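Local coordinates for protein ancestral D-type dye decolorizing peroxidase (Geotrichum candidum, PDB 7ANV) that probably uses haem iron and hydrogen peroxide to oxidise dyes and other substrates, as an ancestral fungal D-type dye-decolorizing peroxidase, at residues 202-207 with 362-367; 321-326 with 347-352; 340-345 with 431-436. All coordinates share one frame; numbering follows the deposited sequence.

Contact 1 of 3, residues 202-207 with 362-367. With HEM (protoporphyrin IX containing Fe), chain B; OXY (oxygen molecule), chain K.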
# COMPACT_ATOMS: atom_id res chain seq x y z
N SER A 202 -3.93 -0.10 10.59
CA SER A 202 -3.25 -1.36 10.94
C SER A 202 -1.91 -1.43 10.23
O SER A 202 -1.88 -1.64 8.99
CB SER A 202 -4.10 -2.56 10.63
OG SER A 202 -3.44 -3.74 11.09
N GLN A 203 -0.83 -1.43 11.01
CA GLN A 203 0.54 -1.61 10.48
C GLN A 203 1.19 -2.60 11.42
O GLN A 203 0.86 -2.63 12.60
CB GLN A 203 1.35 -0.33 10.56
CG GLN A 203 0.73 0.85 9.80
CD GLN A 203 1.04 0.94 8.33
OE1 GLN A 203 1.41 -0.04 7.69
NE2 GLN A 203 1.00 2.18 7.85
N PRO A 204 2.18 -3.36 10.95
CA PRO A 204 2.92 -4.26 11.84
C PRO A 204 3.73 -3.40 12.80
O PRO A 204 4.26 -2.32 12.46
CB PRO A 204 3.76 -5.08 10.85
CG PRO A 204 3.98 -4.11 9.69
CD PRO A 204 2.66 -3.39 9.56
N ALA A 205 3.86 -3.88 14.04
CA ALA A 205 4.73 -3.23 15.03
C ALA A 205 6.13 -3.78 14.82
O ALA A 205 6.39 -4.94 15.13
CB ALA A 205 4.21 -3.51 16.43
N VAL A 206 7.06 -2.96 14.41
CA VAL A 206 8.46 -3.41 14.20
C VAL A 206 9.21 -3.47 15.54
O VAL A 206 9.43 -2.44 16.21
CB VAL A 206 9.17 -2.48 13.18
CG1 VAL A 206 10.61 -2.89 12.95
CG2 VAL A 206 8.42 -2.46 11.86
N LYS A 207 9.65 -4.66 15.90
CA LYS A 207 10.41 -4.86 17.14
C LYS A 207 11.65 -3.97 17.13
O LYS A 207 12.38 -3.95 16.13
CB LYS A 207 10.80 -6.33 17.33
CG LYS A 207 9.62 -7.21 17.67
CD LYS A 207 10.04 -8.62 17.84
CE LYS A 207 8.89 -9.55 18.09
NZ LYS A 207 9.41 -10.93 18.22
N SER A 362 6.14 -13.02 8.31
CA SER A 362 6.93 -12.78 7.06
C SER A 362 6.09 -12.10 5.98
O SER A 362 6.66 -11.64 4.97
CB SER A 362 7.56 -14.04 6.53
OG SER A 362 6.55 -14.97 6.20
N ARG A 363 4.75 -12.13 6.12
CA ARG A 363 3.81 -11.63 5.11
C ARG A 363 3.44 -10.17 5.40
O ARG A 363 2.59 -9.63 4.65
CB ARG A 363 2.51 -12.45 5.08
CG ARG A 363 2.72 -13.95 5.00
CD ARG A 363 3.59 -14.27 3.85
NE ARG A 363 3.62 -15.72 3.65
CZ ARG A 363 4.45 -16.30 2.80
NH1 ARG A 363 5.27 -15.54 2.09
NH2 ARG A 363 4.48 -17.61 2.67
N ARG A 364 3.99 -9.55 6.43
CA ARG A 364 3.54 -8.20 6.83
C ARG A 364 4.24 -7.14 5.98
O ARG A 364 5.42 -7.33 5.62
CB ARG A 364 3.78 -7.97 8.32
CG ARG A 364 3.05 -8.96 9.22
CD ARG A 364 1.56 -8.95 9.00
NE ARG A 364 0.93 -7.66 9.23
CZ ARG A 364 0.59 -7.19 10.44
NH1 ARG A 364 0.83 -7.89 11.54
NH2 ARG A 364 0.07 -5.98 10.55
N ILE A 365 3.50 -6.08 5.68
CA ILE A 365 4.02 -4.90 4.94
C ILE A 365 3.72 -3.63 5.72
O ILE A 365 2.75 -3.59 6.52
CB ILE A 365 3.44 -4.85 3.52
CG1 ILE A 365 1.93 -4.69 3.51
CG2 ILE A 365 3.92 -6.08 2.74
CD1 ILE A 365 1.33 -4.45 2.15
N ILE A 366 4.54 -2.62 5.50
CA ILE A 366 4.27 -1.23 5.95
C ILE A 366 3.73 -0.43 4.77
O ILE A 366 4.38 -0.42 3.72
CB ILE A 366 5.56 -0.62 6.53
CG1 ILE A 366 5.84 -1.24 7.89
CG2 ILE A 366 5.47 0.89 6.59
CD1 ILE A 366 7.09 -0.72 8.52
N ARG A 367 2.58 0.19 4.95
CA ARG A 367 1.89 0.94 3.88
C ARG A 367 2.10 2.44 4.09
O ARG A 367 1.97 2.92 5.22
CB ARG A 367 0.39 0.62 3.84
CG ARG A 367 0.16 -0.84 3.47
CD ARG A 367 -1.27 -1.30 3.59
NE ARG A 367 -1.71 -1.15 4.96
CZ ARG A 367 -2.70 -0.40 5.39
NH1 ARG A 367 -3.46 0.30 4.56
NH2 ARG A 367 -2.93 -0.32 6.69
CHA HEM B . -5.89 -2.06 4.78
CHB HEM B . -8.17 0.27 1.19
CHC HEM B . -4.92 -1.56 -2.00
CHD HEM B . -2.95 -4.16 1.58
C1A HEM B . -6.77 -1.27 4.06
C2A HEM B . -7.84 -0.53 4.64
C3A HEM B . -8.50 0.11 3.64
C4A HEM B . -7.81 -0.20 2.43
CMA HEM B . -9.69 1.04 3.76
CAA HEM B . -8.25 -0.51 6.11
CBA HEM B . -7.40 0.37 7.01
CGA HEM B . -6.43 -0.38 7.87
O1A HEM B . -6.65 -1.48 8.41
O2A HEM B . -5.38 0.14 8.07
C1B HEM B . -7.47 -0.04 0.01
C2B HEM B . -7.78 0.52 -1.27
C3B HEM B . -6.88 0.04 -2.17
C4B HEM B . -5.96 -0.85 -1.40
CMB HEM B . -8.92 1.45 -1.59
CAB HEM B . -6.70 0.31 -3.62
CBB HEM B . -7.16 1.42 -4.26
C1C HEM B . -4.10 -2.46 -1.31
C2C HEM B . -3.11 -3.28 -1.87
C3C HEM B . -2.58 -4.04 -0.84
C4C HEM B . -3.26 -3.66 0.35
CMC HEM B . -2.71 -3.30 -3.34
CAC HEM B . -1.55 -5.07 -0.84
CBC HEM B . -1.23 -5.77 -1.92
C1D HEM B . -3.58 -3.73 2.75
C2D HEM B . -3.14 -4.24 4.05
C3D HEM B . -3.98 -3.66 4.94
C4D HEM B . -4.91 -2.81 4.16
CMD HEM B . -2.01 -5.19 4.41
CAD HEM B . -3.96 -3.83 6.44
CBD HEM B . -4.71 -5.10 6.91
CGD HEM B . -4.55 -5.32 8.38
O1D HEM B . -5.60 -5.58 9.01
O2D HEM B . -3.43 -5.28 8.94
NA HEM B . -6.76 -1.05 2.69
NB HEM B . -6.38 -0.82 -0.12
NC HEM B . -4.22 -2.73 0.04
ND HEM B . -4.66 -2.91 2.83
FE HEM B . -5.54 -1.94 1.42
O1 OXY K . -4.07 -0.26 1.57
O2 OXY K . -3.22 0.63 1.24
O HOH W 1 -0.92 -4.58 8.19
O HOH W 2 -1.36 -4.33 12.75
O HOH W 3 0.24 -2.39 6.85

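Contact 2 of 3, residues 321-326 with 347-352. With HEM (protoporphyrin IX containing Fe), chain B.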
# COMPACT_ATOMS: atom_id res chain seq x y z
N PHE A 321 -8.67 -7.32 17.36
CA PHE A 321 -9.49 -8.46 16.86
C PHE A 321 -8.56 -9.39 16.09
O PHE A 321 -7.46 -8.93 15.65
CB PHE A 321 -10.65 -8.01 15.97
CG PHE A 321 -10.21 -7.24 14.75
CD1 PHE A 321 -9.92 -5.89 14.83
CD2 PHE A 321 -10.05 -7.88 13.51
CE1 PHE A 321 -9.47 -5.18 13.73
CE2 PHE A 321 -9.56 -7.17 12.42
CZ PHE A 321 -9.31 -5.82 12.51
N ARG A 322 -8.96 -10.65 15.93
CA ARG A 322 -8.14 -11.60 15.15
C ARG A 322 -8.99 -12.60 14.35
O ARG A 322 -8.40 -13.54 13.85
CB ARG A 322 -7.19 -12.31 16.13
CG ARG A 322 -7.88 -13.24 17.10
CD ARG A 322 -6.86 -13.71 18.13
NE ARG A 322 -5.77 -14.39 17.45
CZ ARG A 322 -5.56 -15.70 17.48
NH1 ARG A 322 -6.37 -16.48 18.17
NH2 ARG A 322 -4.54 -16.22 16.80
N PHE A 323 -10.30 -12.38 14.21
CA PHE A 323 -11.22 -13.33 13.53
C PHE A 323 -11.23 -14.65 14.33
O PHE A 323 -11.07 -15.72 13.74
CB PHE A 323 -10.80 -13.53 12.06
CG PHE A 323 -10.52 -12.27 11.29
CD1 PHE A 323 -11.47 -11.26 11.21
CD2 PHE A 323 -9.30 -12.07 10.65
CE1 PHE A 323 -11.21 -10.07 10.54
CE2 PHE A 323 -9.05 -10.90 9.95
CZ PHE A 323 -10.02 -9.91 9.87
N ASP A 324 -11.32 -14.58 15.65
CA ASP A 324 -11.25 -15.83 16.48
C ASP A 324 -12.57 -16.15 17.18
O ASP A 324 -12.55 -17.14 17.99
CB ASP A 324 -10.11 -15.79 17.51
CG ASP A 324 -10.24 -14.68 18.54
OD1 ASP A 324 -11.27 -13.94 18.48
OD2 ASP A 324 -9.31 -14.56 19.39
N HIS A 325 -13.66 -15.41 16.97
CA HIS A 325 -14.93 -15.73 17.69
C HIS A 325 -16.12 -15.27 16.86
O HIS A 325 -16.66 -14.20 17.14
CB HIS A 325 -14.98 -15.07 19.09
CG HIS A 325 -14.37 -15.86 20.20
ND1 HIS A 325 -13.02 -15.74 20.56
CD2 HIS A 325 -14.89 -16.77 21.06
CE1 HIS A 325 -12.75 -16.55 21.57
NE2 HIS A 325 -13.88 -17.18 21.90
N PRO A 326 -16.53 -15.99 15.79
CA PRO A 326 -16.05 -17.35 15.47
C PRO A 326 -14.69 -17.37 14.75
O PRO A 326 -14.33 -16.37 14.10
CB PRO A 326 -17.13 -17.88 14.52
CG PRO A 326 -17.70 -16.64 13.81
CD PRO A 326 -17.50 -15.50 14.79
N ASN A 347 -4.37 -9.28 5.73
CA ASN A 347 -3.83 -9.68 7.05
C ASN A 347 -4.77 -10.72 7.65
O ASN A 347 -5.75 -10.37 8.31
CB ASN A 347 -3.67 -8.48 7.98
CG ASN A 347 -3.13 -8.92 9.32
OD1 ASN A 347 -2.85 -10.12 9.55
ND2 ASN A 347 -3.08 -8.00 10.23
N PRO A 348 -4.55 -12.02 7.34
CA PRO A 348 -5.47 -13.11 7.74
C PRO A 348 -5.59 -13.35 9.25
O PRO A 348 -6.56 -14.03 9.65
CB PRO A 348 -4.90 -14.34 7.05
CG PRO A 348 -4.18 -13.75 5.85
CD PRO A 348 -3.53 -12.49 6.39
N ARG A 349 -4.71 -12.75 10.06
CA ARG A 349 -4.77 -12.88 11.55
C ARG A 349 -4.94 -14.36 11.89
O ARG A 349 -4.12 -15.19 11.40
CB ARG A 349 -5.84 -11.92 12.10
CG ARG A 349 -5.59 -10.46 11.76
CD ARG A 349 -6.52 -9.46 12.47
NE ARG A 349 -6.29 -8.15 11.90
CZ ARG A 349 -6.08 -7.03 12.55
NH1 ARG A 349 -6.22 -6.98 13.87
NH2 ARG A 349 -5.83 -5.92 11.86
N ALA A 350 -5.95 -14.75 12.69
CA ALA A 350 -6.06 -16.13 13.20
C ALA A 350 -6.36 -17.11 12.06
O ALA A 350 -6.24 -18.30 12.29
CB ALA A 350 -7.08 -16.23 14.30
N ASP A 351 -6.79 -16.68 10.88
CA ASP A 351 -7.00 -17.60 9.74
C ASP A 351 -5.72 -18.38 9.42
O ASP A 351 -5.82 -19.49 8.82
CB ASP A 351 -7.50 -16.88 8.50
CG ASP A 351 -8.90 -16.33 8.61
OD1 ASP A 351 -9.54 -16.57 9.65
OD2 ASP A 351 -9.33 -15.59 7.67
N LEU A 352 -4.57 -17.84 9.80
CA LEU A 352 -3.29 -18.55 9.60
C LEU A 352 -2.56 -18.69 10.93
O LEU A 352 -1.88 -19.68 11.05
CB LEU A 352 -2.39 -17.78 8.65
CG LEU A 352 -2.89 -17.72 7.21
CD1 LEU A 352 -1.87 -17.06 6.34
CD2 LEU A 352 -3.23 -19.10 6.67
CHA HEM B . -5.89 -2.06 4.78
CHB HEM B . -8.17 0.27 1.19
CHC HEM B . -4.92 -1.56 -2.00
CHD HEM B . -2.95 -4.16 1.58
C1A HEM B . -6.77 -1.27 4.06
C2A HEM B . -7.84 -0.53 4.64
C3A HEM B . -8.50 0.11 3.64
C4A HEM B . -7.81 -0.20 2.43
CMA HEM B . -9.69 1.04 3.76
CAA HEM B . -8.25 -0.51 6.11
CBA HEM B . -7.40 0.37 7.01
CGA HEM B . -6.43 -0.38 7.87
O1A HEM B . -6.65 -1.48 8.41
O2A HEM B . -5.38 0.14 8.07
C1B HEM B . -7.47 -0.04 0.01
C2B HEM B . -7.78 0.52 -1.27
C3B HEM B . -6.88 0.04 -2.17
C4B HEM B . -5.96 -0.85 -1.40
CMB HEM B . -8.92 1.45 -1.59
CAB HEM B . -6.70 0.31 -3.62
CBB HEM B . -7.16 1.42 -4.26
C1C HEM B . -4.10 -2.46 -1.31
C2C HEM B . -3.11 -3.28 -1.87
C3C HEM B . -2.58 -4.04 -0.84
C4C HEM B . -3.26 -3.66 0.35
CMC HEM B . -2.71 -3.30 -3.34
CAC HEM B . -1.55 -5.07 -0.84
CBC HEM B . -1.23 -5.77 -1.92
C1D HEM B . -3.58 -3.73 2.75
C2D HEM B . -3.14 -4.24 4.05
C3D HEM B . -3.98 -3.66 4.94
C4D HEM B . -4.91 -2.81 4.16
CMD HEM B . -2.01 -5.19 4.41
CAD HEM B . -3.96 -3.83 6.44
CBD HEM B . -4.71 -5.10 6.91
CGD HEM B . -4.55 -5.32 8.38
O1D HEM B . -5.60 -5.58 9.01
O2D HEM B . -3.43 -5.28 8.94
NA HEM B . -6.76 -1.05 2.69
NB HEM B . -6.38 -0.82 -0.12
NC HEM B . -4.22 -2.73 0.04
ND HEM B . -4.66 -2.91 2.83
FE HEM B . -5.54 -1.94 1.42
O HOH W 4 -9.85 -17.50 12.17

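Contact 3 of 3, residues 340-345 with 431-436. With HEM (protoporphyrin IX containing Fe), chain B.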
# COMPACT_ATOMS: atom_id res chain seq x y z
N ALA A 340 -13.34 -12.89 2.41
CA ALA A 340 -12.78 -12.14 1.27
C ALA A 340 -12.80 -10.63 1.55
O ALA A 340 -12.42 -9.88 0.63
CB ALA A 340 -13.50 -12.53 -0.00
N ALA A 341 -13.25 -10.17 2.72
CA ALA A 341 -13.16 -8.72 3.04
C ALA A 341 -11.69 -8.33 2.88
O ALA A 341 -10.80 -9.10 3.29
CB ALA A 341 -13.70 -8.42 4.43
N HIS A 342 -11.43 -7.13 2.34
CA HIS A 342 -10.06 -6.66 2.00
C HIS A 342 -9.08 -6.92 3.15
O HIS A 342 -8.04 -7.56 2.90
CB HIS A 342 -10.07 -5.21 1.56
CG HIS A 342 -8.72 -4.65 1.25
ND1 HIS A 342 -7.91 -5.17 0.26
CD2 HIS A 342 -8.08 -3.56 1.74
CE1 HIS A 342 -6.81 -4.43 0.19
NE2 HIS A 342 -6.87 -3.45 1.14
N ILE A 343 -9.36 -6.45 4.37
CA ILE A 343 -8.36 -6.59 5.47
C ILE A 343 -8.16 -8.03 5.86
O ILE A 343 -7.03 -8.35 6.30
CB ILE A 343 -8.69 -5.72 6.69
CG1 ILE A 343 -9.90 -6.20 7.47
CG2 ILE A 343 -8.82 -4.28 6.24
CD1 ILE A 343 -10.04 -5.49 8.78
N ARG A 344 -9.17 -8.89 5.68
CA ARG A 344 -9.05 -10.32 6.08
C ARG A 344 -8.26 -11.06 5.01
O ARG A 344 -7.49 -11.97 5.35
CB ARG A 344 -10.46 -10.89 6.36
CG ARG A 344 -10.39 -12.32 6.87
CD ARG A 344 -11.68 -12.69 7.56
NE ARG A 344 -11.54 -14.00 8.17
CZ ARG A 344 -12.47 -14.58 8.95
NH1 ARG A 344 -13.65 -14.01 9.15
NH2 ARG A 344 -12.20 -15.72 9.55
N LYS A 345 -8.32 -10.63 3.76
CA LYS A 345 -7.42 -11.16 2.69
C LYS A 345 -5.97 -10.71 2.95
O LYS A 345 -5.10 -11.53 2.76
CB LYS A 345 -7.89 -10.63 1.34
CG LYS A 345 -9.12 -11.32 0.80
CD LYS A 345 -8.80 -12.73 0.29
CE LYS A 345 -9.71 -13.10 -0.86
NZ LYS A 345 -9.56 -14.53 -1.22
N ASP A 431 -10.97 -10.79 -3.21
CA ASP A 431 -10.92 -9.46 -2.55
C ASP A 431 -11.69 -8.51 -3.47
O ASP A 431 -11.33 -8.36 -4.65
CB ASP A 431 -9.46 -9.03 -2.39
CG ASP A 431 -9.27 -7.71 -1.67
OD1 ASP A 431 -9.97 -6.73 -2.05
OD2 ASP A 431 -8.39 -7.69 -0.80
N PRO A 432 -12.81 -7.93 -2.99
CA PRO A 432 -13.63 -7.11 -3.88
C PRO A 432 -13.01 -5.74 -4.22
O PRO A 432 -13.44 -5.10 -5.21
CB PRO A 432 -14.90 -6.91 -3.04
CG PRO A 432 -14.42 -6.95 -1.64
CD PRO A 432 -13.32 -8.00 -1.61
N ILE A 433 -11.97 -5.34 -3.46
CA ILE A 433 -11.27 -4.06 -3.67
C ILE A 433 -10.14 -4.24 -4.69
O ILE A 433 -10.15 -3.48 -5.65
CB ILE A 433 -10.79 -3.45 -2.35
CG1 ILE A 433 -11.92 -3.42 -1.30
CG2 ILE A 433 -10.16 -2.09 -2.56
CD1 ILE A 433 -13.13 -2.59 -1.70
N ILE A 434 -9.23 -5.20 -4.48
CA ILE A 434 -7.98 -5.34 -5.27
C ILE A 434 -7.90 -6.69 -5.98
O ILE A 434 -6.95 -6.86 -6.75
CB ILE A 434 -6.75 -5.10 -4.38
CG1 ILE A 434 -6.64 -6.12 -3.27
CG2 ILE A 434 -6.73 -3.65 -3.88
CD1 ILE A 434 -5.24 -6.23 -2.67
N GLY A 435 -8.81 -7.63 -5.73
CA GLY A 435 -8.69 -9.00 -6.27
C GLY A 435 -8.81 -9.00 -7.77
O GLY A 435 -9.74 -8.34 -8.28
N GLN A 436 -7.93 -9.72 -8.45
CA GLN A 436 -7.91 -9.80 -9.95
C GLN A 436 -7.89 -11.25 -10.39
O GLN A 436 -7.06 -12.02 -9.82
CB GLN A 436 -6.71 -9.03 -10.49
CG GLN A 436 -6.77 -7.57 -10.13
CD GLN A 436 -5.77 -6.71 -10.84
OE1 GLN A 436 -6.16 -5.74 -11.50
NE2 GLN A 436 -4.49 -7.06 -10.76
CHA HEM B . -5.89 -2.06 4.78
CHB HEM B . -8.17 0.27 1.19
CHC HEM B . -4.92 -1.56 -2.00
CHD HEM B . -2.95 -4.16 1.58
C1A HEM B . -6.77 -1.27 4.06
C2A HEM B . -7.84 -0.53 4.64
C3A HEM B . -8.50 0.11 3.64
C4A HEM B . -7.81 -0.20 2.43
CMA HEM B . -9.69 1.04 3.76
CAA HEM B . -8.25 -0.51 6.11
CBA HEM B . -7.40 0.37 7.01
CGA HEM B . -6.43 -0.38 7.87
O1A HEM B . -6.65 -1.48 8.41
O2A HEM B . -5.38 0.14 8.07
C1B HEM B . -7.47 -0.04 0.01
C2B HEM B . -7.78 0.52 -1.27
C3B HEM B . -6.88 0.04 -2.17
C4B HEM B . -5.96 -0.85 -1.40
CMB HEM B . -8.92 1.45 -1.59
CAB HEM B . -6.70 0.31 -3.62
CBB HEM B . -7.16 1.42 -4.26
C1C HEM B . -4.10 -2.46 -1.31
C2C HEM B . -3.11 -3.28 -1.87
C3C HEM B . -2.58 -4.04 -0.84
C4C HEM B . -3.26 -3.66 0.35
CMC HEM B . -2.71 -3.30 -3.34
CAC HEM B . -1.55 -5.07 -0.84
CBC HEM B . -1.23 -5.77 -1.92
C1D HEM B . -3.58 -3.73 2.75
C2D HEM B . -3.14 -4.24 4.05
C3D HEM B . -3.98 -3.66 4.94
C4D HEM B . -4.91 -2.81 4.16
CMD HEM B . -2.01 -5.19 4.41
CAD HEM B . -3.96 -3.83 6.44
CBD HEM B . -4.71 -5.10 6.91
CGD HEM B . -4.55 -5.32 8.38
O1D HEM B . -5.60 -5.58 9.01
O2D HEM B . -3.43 -5.28 8.94
NA HEM B . -6.76 -1.05 2.69
NB HEM B . -6.38 -0.82 -0.12
NC HEM B . -4.22 -2.73 0.04
ND HEM B . -4.66 -2.91 2.83
FE HEM B . -5.54 -1.94 1.42

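Contact 1 of 3, residues 202-207 with 362-367
The side-chain amide of Gln203 pairs with both backbone polar atoms of Arg367. Its side-chain carbonyl OE1 takes the backbone N of Arg367 at 3.0 Å, and its NE2 gives a hydrogen to the backbone O of Arg367. Both bonds are nearly straight (176° and 172°) and both use an in-plane lone pair of their acceptor, so the primary amide copies the pairing of a neighbouring strand and is held flat. A bend at chi2 (-85°) turns the amide toward the 362-367 backbone.

The guanidinium of Arg367 is gripped along its rim. NH2 donates to the O of Ser202 at 2.9 Å, from above that carbonyl's plane, and also to O2A of a haem propionate, while NH1 pairs with Asp199 and makes a weak bond to the iron-bound dioxygen. One guanidinium face rests against the porphyrin near C4D. This is the distal pocket of a dye-decolorizing peroxidase, with Arg367 on the side of the haem away from the histidine ligand and Asp199 as its salt-bridge partner; as in relatives, the pair probably handles peroxide. Ser202 fixes the propionates as well: its backbone N bonds O2A and its OG bonds O2D at 2.6 Å.

Three waters thread the joint. One takes a hydrogen from Arg367 NE and sits 2.8 Å from Gln203 OE1; another joins Arg364 NH2 to Ser202 OG and the Gln203 carbonyl; a third lies between Arg364 NH2 and haem O2D.

Van der Waals packing makes up the rest. Pro204 CB lies over the centre of the Arg364 guanidinium, 3.8 Å from CZ, and the two side chains run past each other in opposite directions. Among apolar pairs, Pro204 CG meets Ile366 CG1 at 3.9 Å, and the side chains of Val206 and Ile366 cross at about a right angle, CG2 against CD1.

Contact 2 of 3, residues 321-326 with 347-352
Asn347, just past the end of helix 342-346, sets its backbone O at the edge of the Phe323 ring, in its plane, 3.7 Å from CE2. Its ND2 donates to haem O2D at 3.0 Å, while OD1 accepts from the backbone N of Arg349 and closes an Asx turn. Pro348 adds its carbonyl O at the same edge of Phe323, near CD2.

Arg349 has the largest share of the contact on this side. Its chain runs extended from CG to NE (chi2 -172°, chi3 -172°) past Phe323 and lays the guanidinium flat on Phe321, the planes 10° apart and the centres 3.8 Å apart, a stacked cation-pi pair. Within the guanidinium plane the N-H groups work separately: NH1 donates to the O of Phe321 at 2.9 Å, and NH2 reaches haem O1D at 2.9 Å. NH2 is also hydrogen-bonded to Asn319 OD1. With alanine in place of Arg349, that propionate oxygen would probably lose its charged partner and the face of Phe321 its cover.

Ala350 N binds the O of Arg322 at 3.0 Å, and in one of the two conformers of Arg322 the Ala350 methyl sits over the centre of the guanidinium, 3.6 Å from CZ. Asp351, in the short 3-10 turn, shares a water with the carbonyl of Phe323 through OD1; its OD2 is taken by Arg344.

These two loops bracket helix 342-346, one before it and one after. Phe323 packs on Arg344 of that helix, while Pro348 and Leu352 rest on Trp412 of helix 405-413.

Contact 3 of 3, residues 340-345 with 431-436
The proximal haem site of the peroxidase is built here: His342, in the first turn of helix 342-346, binds the iron, and the loop 431-436 supplies the carboxylate behind it. His342 NE2 stands 2.0 Å from the haem iron. At the other nitrogen of the ring, ND1 donates to Asp431 OD2 at 2.8 Å with an N-H...O angle of 160°, and the oxygen lies close to the imidazole plane and accepts through its syn lone pair. The carboxylate is turned 72° from the ring, so the two flat groups meet steeply crossed rather than coplanar. With CG trans to the backbone N (chi1 178°), His342 stretches from the helix start to the iron.

Asp431 is itself held in place. Its second oxygen, OD1, accepts from the backbone N of Ile433 at 2.8 Å and from the backbone N of Ile434, the latter from above the carboxylate plane; the first closes an Asx turn. Two loop amides therefore fix the rotation of the group that probably orients the histidine.

Isoleucines fill in around the imidazole. Ile434 CD1 comes to the ring edge, 3.7 Å from CE1, and its CG2 touches the porphyrin at CHC. Ile433 CG1 lies 3.8 Å from His342 CB, and its CG2 faces pyrrole ring B. Next to Asp431 in sequence, Pro432 CD packs on the carbonyl O of Ala340, and the Lys345 chain runs alongside Asp431 before its NZ bonds to the carbonyls of Gly429 and Trp412.

A buried carboxylate bonded to ND1 would be expected to give the imidazole partial imidazolate character, which in haem peroxidases strengthens electron donation to the iron and stabilises its higher oxidation states.

How the contacts relate
All three contacts meet at the haem. Contact 1 supplies the distal side and contact 3 the proximal side; their segments come no closer than about 6 Å between nearest atoms, their centres lie about 18 Å apart, and the porphyrin joins them. Contact 2 closes the propionate end and touches both others. Toward contact 1, Ser202 OG packs 3.3 Å from Arg349 NH2; both contacts hold the propionate with O1D and O2D, while contact 1 also binds the other through O2A. The joins to contact 3 are the salt bridge from Asp351 OD2 to Arg344 NE at 2.8 Å and Phe321 CZ, 3.8 Å from Ile343 CD1. Helix 342-346 thus leads directly from the iron ligand to the propionate-binding loop.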